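Long-range contacts in enolase (alpha proteobacterium BAL199, PDB 3UGV), which binds magnesium and, as a member of the mandelate racemase/muconate lactonizing enzyme family, probably abstracts a proton alpha to a substrate carboxylate: residues G153-V158 with V369-G374; F226-D231 with V254-F259; E248-P253 with L269-M274. All coordinates share one frame; numbering follows the deposited sequence.

Contact 1 (G153-V158 with V369-G374); sequences GTPGSV and VPDKPG
Val369 and Gly156 are joined by one backbone hydrogen bond, from Val369 N to Gly156 O at 2.9 Å. The N-H points almost straight at the oxygen (174°), although the donor stands 29° out of the carbonyl plane. This bond, with Val369 and Pro155 packed round it, is the tight part of the contact. The two methyls of Val369 divide between neighbours: CG1, anti to the backbone N (chi1 176°), reaches toward the Pro155 ring, whereas CG2, beside that nitrogen, lies 3.6 Å from Gly156 O. Pro155 meets Val369 by the flank of its ring, with CB 3.4 Å from the Val369 carbonyl O and 4.2 Å from Val369 CG1. Further along, Val158 CG2 comes to 4.4 Å from Val369 CG2, a looser apolar touch. Val369 is buried, and its side chain also packs on Ala334 and His335 of helix 330-337 and on Cys148.

The other end is open in character. Asp371, exposed and the centre of an inverse gamma turn, carries its carboxylate past the Pro155 ring at an oblique angle; OD1 approaches CG of that proline no closer than 4.2 Å, and the chain then turns off through Lys372 toward Gly374.

The strands 157-162 and 366-368 run antiparallel in a mixed sheet, with Val158 paired by backbone bonds to Leu367. The bond from Val369 carries their association one step beyond strand 366-368, into the loops. Thr154, on the far side of Pro155, bonds through OG1 to Glu106 of a neighbouring subunit, so the loop entering the sheet also faces the assembly. The chemistry implies a paired polar and apolar join: one straight amide bond sets the spacing of the two chains, Pro155 and the buried Val369 close round it, and the Asp371 side adds little.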
loop_
_atom_site.group_PDB
_atom_site.type_symbol
_atom_site.label_atom_id
_atom_site.label_comp_id
_atom_site.label_asym_id
_atom_site.label_seq_id
_atom_site.Cartn_x
_atom_site.Cartn_y
_atom_site.Cartn_z
ATOM N N GLY F 153 34.883 -16.656 -10.896
ATOM C CA GLY F 153 34.328 -17.808 -11.573
ATOM C C GLY F 153 35.393 -18.477 -12.389
ATOM O O GLY F 153 36.576 -18.318 -12.085
ATOM N N THR F 154 34.970 -19.216 -13.419
ATOM C CA THR F 154 35.878 -19.848 -14.384
ATOM C C THR F 154 35.269 -19.877 -15.786
ATOM O O THR F 154 34.040 -19.864 -15.940
ATOM C CB THR F 154 36.187 -21.311 -14.025
ATOM O OG1 THR F 154 35.008 -22.102 -14.224
ATOM C CG2 THR F 154 36.663 -21.438 -12.590
ATOM N N PRO F 155 36.133 -19.934 -16.816
ATOM C CA PRO F 155 35.709 -20.072 -18.214
ATOM C C PRO F 155 34.828 -21.303 -18.427
ATOM O O PRO F 155 35.038 -22.340 -17.800
ATOM C CB PRO F 155 37.037 -20.244 -18.962
ATOM C CG PRO F 155 38.045 -19.588 -18.085
ATOM C CD PRO F 155 37.597 -19.859 -16.687
ATOM N N GLY F 156 33.846 -21.188 -19.313
ATOM C CA GLY F 156 32.950 -22.294 -19.583
ATOM C C GLY F 156 31.837 -21.898 -20.530
ATOM O O GLY F 156 31.924 -20.881 -21.216
ATOM N N SER F 157 30.783 -22.704 -20.544
ATOM C CA SER F 157 29.668 -22.535 -21.467
ATOM C C SER F 157 28.580 -21.623 -20.899
ATOM O O SER F 157 28.300 -21.647 -19.702
ATOM C CB SER F 157 29.060 -23.903 -21.813
ATOM O OG SER F 157 29.753 -24.499 -22.890
ATOM N N VAL F 158 27.975 -20.824 -21.774
ATOM C CA VAL F 158 26.846 -19.979 -21.405
ATOM C C VAL F 158 25.776 -20.117 -22.477
ATOM O O VAL F 158 26.037 -19.837 -23.651
ATOM C CB VAL F 158 27.234 -18.502 -21.312
ATOM C CG1 VAL F 158 26.085 -17.697 -20.677
ATOM C CG2 VAL F 158 28.516 -18.332 -20.523
ATOM N N VAL F 369 33.425 -19.453 -23.291
ATOM C CA VAL F 369 34.371 -18.441 -22.817
ATOM C C VAL F 369 35.752 -19.065 -22.861
ATOM O O VAL F 369 35.971 -20.099 -22.237
ATOM C CB VAL F 369 34.107 -17.985 -21.355
ATOM C CG1 VAL F 369 35.187 -17.007 -20.913
ATOM C CG2 VAL F 369 32.732 -17.355 -21.199
ATOM N N PRO F 370 36.685 -18.440 -23.599
ATOM C CA PRO F 370 38.018 -19.014 -23.829
ATOM C C PRO F 370 38.938 -18.780 -22.637
ATOM O O PRO F 370 38.799 -17.778 -21.934
ATOM C CB PRO F 370 38.530 -18.208 -25.019
ATOM C CG PRO F 370 37.927 -16.849 -24.801
ATOM C CD PRO F 370 36.540 -17.114 -24.227
ATOM N N ASP F 371 39.871 -19.696 -22.412
ATOM C CA ASP F 371 40.835 -19.522 -21.342
ATOM C C ASP F 371 41.948 -18.579 -21.802
ATOM O O ASP F 371 43.082 -19.006 -22.009
ATOM C CB ASP F 371 41.410 -20.872 -20.912
ATOM C CG ASP F 371 41.802 -20.904 -19.440
ATOM O OD1 ASP F 371 42.156 -19.845 -18.874
ATOM O OD2 ASP F 371 41.753 -22.000 -18.844
ATOM N N LYS F 372 41.610 -17.305 -21.988
ATOM C CA LYS F 372 42.597 -16.273 -22.301
ATOM C C LYS F 372 42.478 -15.159 -21.268
ATOM O O LYS F 372 41.439 -15.021 -20.634
ATOM C CB LYS F 372 42.403 -15.734 -23.721
ATOM C CG LYS F 372 42.440 -16.822 -24.785
ATOM C CD LYS F 372 42.615 -16.260 -26.189
ATOM C CE LYS F 372 41.314 -15.755 -26.792
ATOM N NZ LYS F 372 41.529 -15.265 -28.189
ATOM N N PRO F 373 43.548 -14.379 -21.072
ATOM C CA PRO F 373 43.524 -13.354 -20.024
ATOM C C PRO F 373 42.556 -12.246 -20.407
ATOM O O PRO F 373 42.397 -11.992 -21.598
ATOM C CB PRO F 373 44.964 -12.818 -20.017
ATOM C CG PRO F 373 45.766 -13.812 -20.799
ATOM C CD PRO F 373 44.826 -14.389 -21.801
ATOM N N GLY F 374 41.927 -11.606 -19.421
ATOM C CA GLY F 374 40.936 -10.569 -19.678
ATOM C C GLY F 374 39.752 -11.045 -20.501
ATOM O O GLY F 374 39.189 -12.117 -20.252
#

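Contact 2 (F226-D231 with V254-F259); sequences FNQGLD and VVYDNF
Gln228 reaches across to Tyr256 with its side-chain carbonyl, OE1 accepting the backbone N-H of Tyr256 at 3.1 Å. The bond is bent (144° at the hydrogen), and the donor sits 53° above the amide's carbonyl plane. The same oxygen lies at the edge of the Tyr256 ring, 3.5 Å from CD2; amide and ring planes are 69° apart. Val255 CG2 touches OE1 from another quarter, at 3.6 Å. With CG beside its own backbone N and the chain extended beyond it, Gln228 passes its CG 3.5 Å from Val254 O before the amide meets the tyrosine. An alanine here would remove that amide, and the Tyr256 N-H would probably lose its acceptor while the ring edge lost its polar neighbour.

Beside this, Leu230 O receives a CA-H...O contact from Val254 CA (3.4 Å) and a hydrogen bond from a water at 2.7 Å. That water in turn accepts from Val255 N, so it spans Leu230 O and Val255 N, which stand 4.3 Å apart.

The second shell consists of turns. A type I' turn from Phe226 to Gly229 presents Gln228, and a type I turn from Val255 to Asn258 presents Tyr256, whose hydroxyl is hydrogen-bonded to Tyr120 N of a neighbouring subunit. Both loops follow strands of a parallel sheet, 221-225 and 249-251, and each leads into a helix: Asp231 is the N-cap of 232-242, bonding Glu234 N through OD1, and Asn258 that of 259-268, bonding Gly261 N through OD1.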
loop_
_atom_site.group_PDB
_atom_site.type_symbol
_atom_site.label_atom_id
_atom_site.label_comp_id
_atom_site.label_asym_id
_atom_site.label_seq_id
_atom_site.Cartn_x
_atom_site.Cartn_y
_atom_site.Cartn_z
ATOM N N PHE F 226 9.586 -5.909 -29.317
ATOM C CA PHE F 226 8.831 -4.891 -30.044
ATOM C C PHE F 226 9.631 -3.618 -30.215
ATOM O O PHE F 226 9.208 -2.717 -30.917
ATOM C CB PHE F 226 7.546 -4.547 -29.311
ATOM C CG PHE F 226 6.451 -5.545 -29.494
ATOM C CD1 PHE F 226 5.621 -5.482 -30.596
ATOM C CD2 PHE F 226 6.224 -6.527 -28.542
ATOM C CE1 PHE F 226 4.585 -6.392 -30.764
ATOM C CE2 PHE F 226 5.193 -7.449 -28.704
ATOM C CZ PHE F 226 4.380 -7.381 -29.819
ATOM N N ASN F 227 10.772 -3.536 -29.541
ATOM C CA ASN F 227 11.611 -2.345 -29.598
ATOM C C ASN F 227 10.883 -1.039 -29.310
ATOM O O ASN F 227 11.069 -0.070 -30.029
ATOM C CB ASN F 227 12.328 -2.254 -30.948
ATOM C CG ASN F 227 13.424 -3.293 -31.085
ATOM O OD1 ASN F 227 14.454 -3.208 -30.421
ATOM N ND2 ASN F 227 13.200 -4.292 -31.938
ATOM N N GLN F 228 10.064 -1.023 -28.259
ATOM C CA GLN F 228 9.398 0.191 -27.808
ATOM C C GLN F 228 8.455 0.765 -28.863
ATOM O O GLN F 228 8.119 1.939 -28.801
ATOM C CB GLN F 228 10.440 1.268 -27.477
ATOM C CG GLN F 228 11.426 0.878 -26.416
ATOM C CD GLN F 228 12.403 2.005 -26.113
ATOM O OE1 GLN F 228 12.007 3.083 -25.668
ATOM N NE2 GLN F 228 13.689 1.764 -26.370
ATOM N N GLY F 229 8.034 -0.042 -29.834
ATOM C CA GLY F 229 7.286 0.493 -30.965
ATOM C C GLY F 229 5.809 0.782 -30.755
ATOM O O GLY F 229 5.142 1.315 -31.647
ATOM N N LEU F 230 5.279 0.429 -29.587
ATOM C CA LEU F 230 3.839 0.530 -29.375
ATOM C C LEU F 230 3.521 1.574 -28.333
ATOM O O LEU F 230 4.330 1.841 -27.451
ATOM C CB LEU F 230 3.265 -0.812 -28.926
ATOM C CG LEU F 230 3.676 -2.035 -29.737
ATOM C CD1 LEU F 230 2.967 -3.252 -29.189
ATOM C CD2 LEU F 230 3.335 -1.833 -31.208
ATOM N N ASP F 231 2.334 2.162 -28.435
ATOM C CA ASP F 231 1.819 2.996 -27.356
ATOM C C ASP F 231 1.011 2.065 -26.462
ATOM O O ASP F 231 0.851 0.895 -26.798
ATOM C CB ASP F 231 1.012 4.198 -27.886
ATOM C CG ASP F 231 -0.357 3.807 -28.502
ATOM O OD1 ASP F 231 -0.961 2.770 -28.124
ATOM O OD2 ASP F 231 -0.847 4.574 -29.362
ATOM N N VAL F 254 6.571 -0.934 -25.024
ATOM C CA VAL F 254 6.342 0.511 -25.012
ATOM C C VAL F 254 7.606 1.246 -24.616
ATOM O O VAL F 254 8.616 0.620 -24.318
ATOM C CB VAL F 254 5.189 0.927 -24.054
ATOM C CG1 VAL F 254 3.908 0.203 -24.417
ATOM C CG2 VAL F 254 5.563 0.669 -22.596
ATOM N N VAL F 255 7.555 2.574 -24.636
ATOM C CA VAL F 255 8.741 3.387 -24.371
ATOM C C VAL F 255 9.315 3.116 -22.971
ATOM O O VAL F 255 8.589 3.019 -21.987
ATOM C CB VAL F 255 8.465 4.892 -24.567
ATOM C CG1 VAL F 255 7.475 5.382 -23.534
ATOM C CG2 VAL F 255 9.759 5.666 -24.468
ATOM N N TYR F 256 10.637 3.012 -22.898
ATOM C CA TYR F 256 11.296 2.331 -21.791
ATOM C C TYR F 256 11.110 2.911 -20.406
ATOM O O TYR F 256 11.274 2.183 -19.429
ATOM C CB TYR F 256 12.793 2.134 -22.078
ATOM C CG TYR F 256 13.688 3.384 -21.990
ATOM C CD1 TYR F 256 14.051 3.936 -20.751
ATOM C CD2 TYR F 256 14.221 3.961 -23.144
ATOM C CE1 TYR F 256 14.907 5.050 -20.673
ATOM C CE2 TYR F 256 15.077 5.074 -23.078
ATOM C CZ TYR F 256 15.412 5.612 -21.848
ATOM O OH TYR F 256 16.251 6.708 -21.806
ATOM N N ASP F 257 10.791 4.202 -20.296
ATOM C CA ASP F 257 10.616 4.797 -18.963
ATOM C C ASP F 257 9.159 4.868 -18.493
ATOM O O ASP F 257 8.862 5.487 -17.472
ATOM C CB ASP F 257 11.301 6.176 -18.854
ATOM C CG ASP F 257 10.715 7.204 -19.813
ATOM O OD1 ASP F 257 9.850 6.838 -20.630
ATOM O OD2 ASP F 257 11.130 8.379 -19.753
ATOM N N ASN F 258 8.255 4.231 -19.235
ATOM C CA ASN F 258 6.855 4.168 -18.829
ATOM C C ASN F 258 6.609 3.008 -17.875
ATOM O O ASN F 258 6.099 1.972 -18.286
ATOM C CB ASN F 258 5.919 4.053 -20.049
ATOM C CG ASN F 258 4.466 4.075 -19.657
ATOM O OD1 ASN F 258 4.156 4.350 -18.505
ATOM N ND2 ASN F 258 3.560 3.794 -20.607
ATOM N N PHE F 259 6.965 3.186 -16.606
ATOM C CA PHE F 259 6.840 2.122 -15.611
ATOM C C PHE F 259 5.396 1.865 -15.181
ATOM O O PHE F 259 5.038 0.732 -14.832
ATOM C CB PHE F 259 7.678 2.435 -14.363
ATOM C CG PHE F 259 9.157 2.351 -14.581
ATOM C CD1 PHE F 259 9.671 1.893 -15.773
ATOM C CD2 PHE F 259 10.038 2.701 -13.567
ATOM C CE1 PHE F 259 11.052 1.810 -15.971
ATOM C CE2 PHE F 259 11.408 2.616 -13.758
ATOM C CZ PHE F 259 11.912 2.171 -14.971
HETATM O O HOH W 1 5.201 3.872 -25.827
#

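Contact 3 (E248-P253 with L269-M274); sequences EWIEEP and LKTPLM. With MG (magnesium ion), chain B; MG (magnesium ion), chain X.
Ile250 and Pro272 open a parallel ladder: Ile250 N donates to Pro272 O at 3.1 Å, with the acceptor's C=O aimed almost directly at the nitrogen. Ile250 O is then taken by Met274 N at 2.8 Å, tilted from the carbonyl plane, and Met274 O accepts Glu252 N at 3.0 Å. All three N-H groups point nearly straight at their acceptors. Leu273 N, turned away from this pairing, is satisfied by Asp295 OD1. On the sheet face that carries Ile250 and Leu273, Ile250 CG1 and Thr271 CG2 meet at 4.0 Å, their side chains crossing at about a right angle.

Strand 249-251, helix 259-268 and strand 273-275 form a beta-alpha-beta unit, and the parallel sheet holding both strands belongs to the barrel expected of the C-terminal domain in this family. At the strand's C-terminal end Glu251 binds a magnesium ion through OE2, at 1.9 Å; Asp225, Glu277 and three waters complete the site. Its other oxygen is held by a salt bridge to Lys194, and Glu251 OE1 also accepts Trp249 NE1 through its anti lone pair, 3.1 Å away, in a bond bent to 145°. The two oxygens thus have separate duties, and the indole bond helps fix the carboxylate's rotation.

Over a face of that indole lies Met274, in a Met-aromatic contact: bends at chi2 (68°) and chi3 bring CE above the six-membered ring in a CH-pi contact, 3.5 Å from its centroid and 3° off the normal, while SD stands further off above the same ring. Glu252 OE2 is bonded by Asn278 ND2, and Thr271 OG1 by Asp243. At the opposite end of the contact Leu269 O binds a second magnesium ion at 2.0 Å, alongside Arg266 O; one of the waters on that ion donates to Thr271 O.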
loop_
_atom_site.group_PDB
_atom_site.type_symbol
_atom_site.label_atom_id
_atom_site.label_comp_id
_atom_site.label_asym_id
_atom_site.label_seq_id
_atom_site.Cartn_x
_atom_site.Cartn_y
_atom_site.Cartn_z
ATOM N N GLU F 248 8.799 -17.306 -25.186
ATOM C CA GLU F 248 9.711 -17.351 -24.047
ATOM C C GLU F 248 9.595 -16.045 -23.249
ATOM O O GLU F 248 9.546 -16.052 -22.027
ATOM C CB GLU F 248 11.145 -17.538 -24.518
ATOM C CG GLU F 248 12.195 -17.404 -23.408
ATOM C CD GLU F 248 12.384 -18.671 -22.590
ATOM O OE1 GLU F 248 11.774 -19.712 -22.937
ATOM O OE2 GLU F 248 13.164 -18.631 -21.608
ATOM N N TRP F 249 9.531 -14.922 -23.952
ATOM C CA TRP F 249 9.190 -13.660 -23.308
ATOM C C TRP F 249 8.781 -12.620 -24.319
ATOM O O TRP F 249 9.007 -12.796 -25.515
ATOM C CB TRP F 249 10.349 -13.128 -22.461
ATOM C CG TRP F 249 11.555 -12.597 -23.216
ATOM C CD1 TRP F 249 11.587 -11.564 -24.123
ATOM C CD2 TRP F 249 12.917 -13.020 -23.053
ATOM N NE1 TRP F 249 12.879 -11.352 -24.558
ATOM C CE2 TRP F 249 13.712 -12.222 -23.903
ATOM C CE3 TRP F 249 13.539 -13.999 -22.272
ATOM C CZ2 TRP F 249 15.090 -12.386 -23.999
ATOM C CZ3 TRP F 249 14.907 -14.158 -22.374
ATOM C CH2 TRP F 249 15.666 -13.360 -23.231
ATOM N N ILE F 250 8.181 -11.540 -23.822
ATOM C CA ILE F 250 7.846 -10.371 -24.626
ATOM C C ILE F 250 8.660 -9.163 -24.137
ATOM O O ILE F 250 8.648 -8.820 -22.943
ATOM C CB ILE F 250 6.352 -10.056 -24.521
ATOM C CG1 ILE F 250 5.528 -11.223 -25.068
ATOM C CG2 ILE F 250 6.006 -8.764 -25.248
ATOM C CD1 ILE F 250 4.074 -11.141 -24.651
ATOM N N GLU F 251 9.352 -8.509 -25.064
ATOM C CA GLU F 251 10.349 -7.510 -24.698
ATOM C C GLU F 251 9.942 -6.108 -25.121
ATOM O O GLU F 251 9.537 -5.906 -26.266
ATOM C CB GLU F 251 11.689 -7.887 -25.329
ATOM C CG GLU F 251 12.884 -7.106 -24.852
ATOM C CD GLU F 251 14.175 -7.602 -25.500
ATOM O OE1 GLU F 251 14.366 -8.843 -25.618
ATOM O OE2 GLU F 251 14.990 -6.749 -25.905
ATOM N N GLU F 252 10.040 -5.173 -24.169
ATOM C CA GLU F 252 9.844 -3.718 -24.366
ATOM C C GLU F 252 8.753 -3.313 -25.351
ATOM O O GLU F 252 9.039 -2.758 -26.423
ATOM C CB GLU F 252 11.162 -3.035 -24.755
ATOM C CG GLU F 252 12.166 -2.943 -23.616
ATOM C CD GLU F 252 13.380 -2.081 -23.948
ATOM O OE1 GLU F 252 13.849 -2.115 -25.113
ATOM O OE2 GLU F 252 13.868 -1.373 -23.031
ATOM N N PRO F 253 7.494 -3.590 -25.005
ATOM C CA PRO F 253 6.460 -3.202 -25.971
ATOM C C PRO F 253 6.291 -1.684 -26.091
ATOM O O PRO F 253 5.901 -1.224 -27.152
ATOM C CB PRO F 253 5.182 -3.847 -25.406
ATOM C CG PRO F 253 5.519 -4.253 -24.000
ATOM C CD PRO F 253 6.987 -4.477 -23.948
ATOM N N LEU F 269 -0.409 -9.815 -18.482
ATOM C CA LEU F 269 0.183 -10.866 -19.311
ATOM C C LEU F 269 0.647 -12.010 -18.439
ATOM O O LEU F 269 1.303 -11.792 -17.423
ATOM C CB LEU F 269 1.404 -10.335 -20.067
ATOM C CG LEU F 269 1.189 -9.287 -21.158
ATOM C CD1 LEU F 269 2.534 -8.680 -21.555
ATOM C CD2 LEU F 269 0.472 -9.912 -22.375
ATOM N N LYS F 270 0.333 -13.229 -18.847
ATOM C CA LYS F 270 0.881 -14.414 -18.188
ATOM C C LYS F 270 2.317 -14.668 -18.629
ATOM O O LYS F 270 3.138 -15.133 -17.848
ATOM C CB LYS F 270 0.011 -15.630 -18.486
ATOM C CG LYS F 270 -0.793 -16.118 -17.316
ATOM C CD LYS F 270 -1.691 -15.054 -16.755
ATOM C CE LYS F 270 -2.566 -15.658 -15.672
ATOM N NZ LYS F 270 -3.221 -16.920 -16.163
ATOM N N THR F 271 2.614 -14.356 -19.887
ATOM C CA THR F 271 3.959 -14.517 -20.445
ATOM C C THR F 271 4.921 -13.543 -19.750
ATOM O O THR F 271 4.554 -12.416 -19.471
ATOM C CB THR F 271 3.933 -14.275 -21.978
ATOM O OG1 THR F 271 3.092 -15.264 -22.600
ATOM C CG2 THR F 271 5.327 -14.333 -22.586
ATOM N N PRO F 272 6.152 -13.981 -19.447
ATOM C CA PRO F 272 7.073 -13.035 -18.802
ATOM C C PRO F 272 7.300 -11.769 -19.639
ATOM O O PRO F 272 7.415 -11.827 -20.867
ATOM C CB PRO F 272 8.381 -13.846 -18.684
ATOM C CG PRO F 272 7.938 -15.281 -18.661
ATOM C CD PRO F 272 6.750 -15.326 -19.590
ATOM N N LEU F 273 7.359 -10.629 -18.959
ATOM C CA LEU F 273 7.612 -9.355 -19.606
ATOM C C LEU F 273 9.062 -8.955 -19.337
ATOM O O LEU F 273 9.502 -8.932 -18.185
ATOM C CB LEU F 273 6.673 -8.290 -19.062
ATOM C CG LEU F 273 6.859 -6.877 -19.607
ATOM C CD1 LEU F 273 6.564 -6.862 -21.107
ATOM C CD2 LEU F 273 5.947 -5.905 -18.845
ATOM N N MET F 274 9.789 -8.648 -20.409
ATOM C CA MET F 274 11.224 -8.416 -20.348
ATOM C C MET F 274 11.535 -6.954 -20.627
ATOM O O MET F 274 11.005 -6.381 -21.568
ATOM C CB MET F 274 11.940 -9.294 -21.389
ATOM C CG MET F 274 13.377 -8.917 -21.633
ATOM S SD MET F 274 14.501 -9.241 -20.232
ATOM C CE MET F 274 14.860 -10.980 -20.438
HETATM MG MG MG B . 15.707 -5.561 -27.242
HETATM MG MG MG X . 2.450 -11.329 -15.824
HETATM O O HOH W 2 4.121 -11.075 -17.016
HETATM O O HOH W 3 17.486 -6.417 -27.963
HETATM O O HOH W 4 16.192 -4.119 -28.669
HETATM O O HOH W 5 14.086 -4.282 -26.783
HETATM O O HOH W 6 3.705 -10.940 -14.243
#

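Overall arrangement
From the N terminus, the chain first supplies 153-158, whose partner is 369-374, with 210 residues between them; contact 1 therefore closes a long loop that contains both other contacts. Within it, 226-231, 248-253, 254-259 and 269-274 follow in order, so contacts 2 and 3 cross. Contact 2 joins successive strand-to-helix loops, and contact 3 pairs strands 249-251 and 273-275. These two touch, with probable hydrogen bonds from Gln228 N to Glu252 O (2.7 Å) and Leu230 N to Pro253 O (3.0 Å). Contact 1 lies apart, its centre 35 Å from that of contact 2 and 30 Å from that of contact 3, tying the loops beside the mixed sheet.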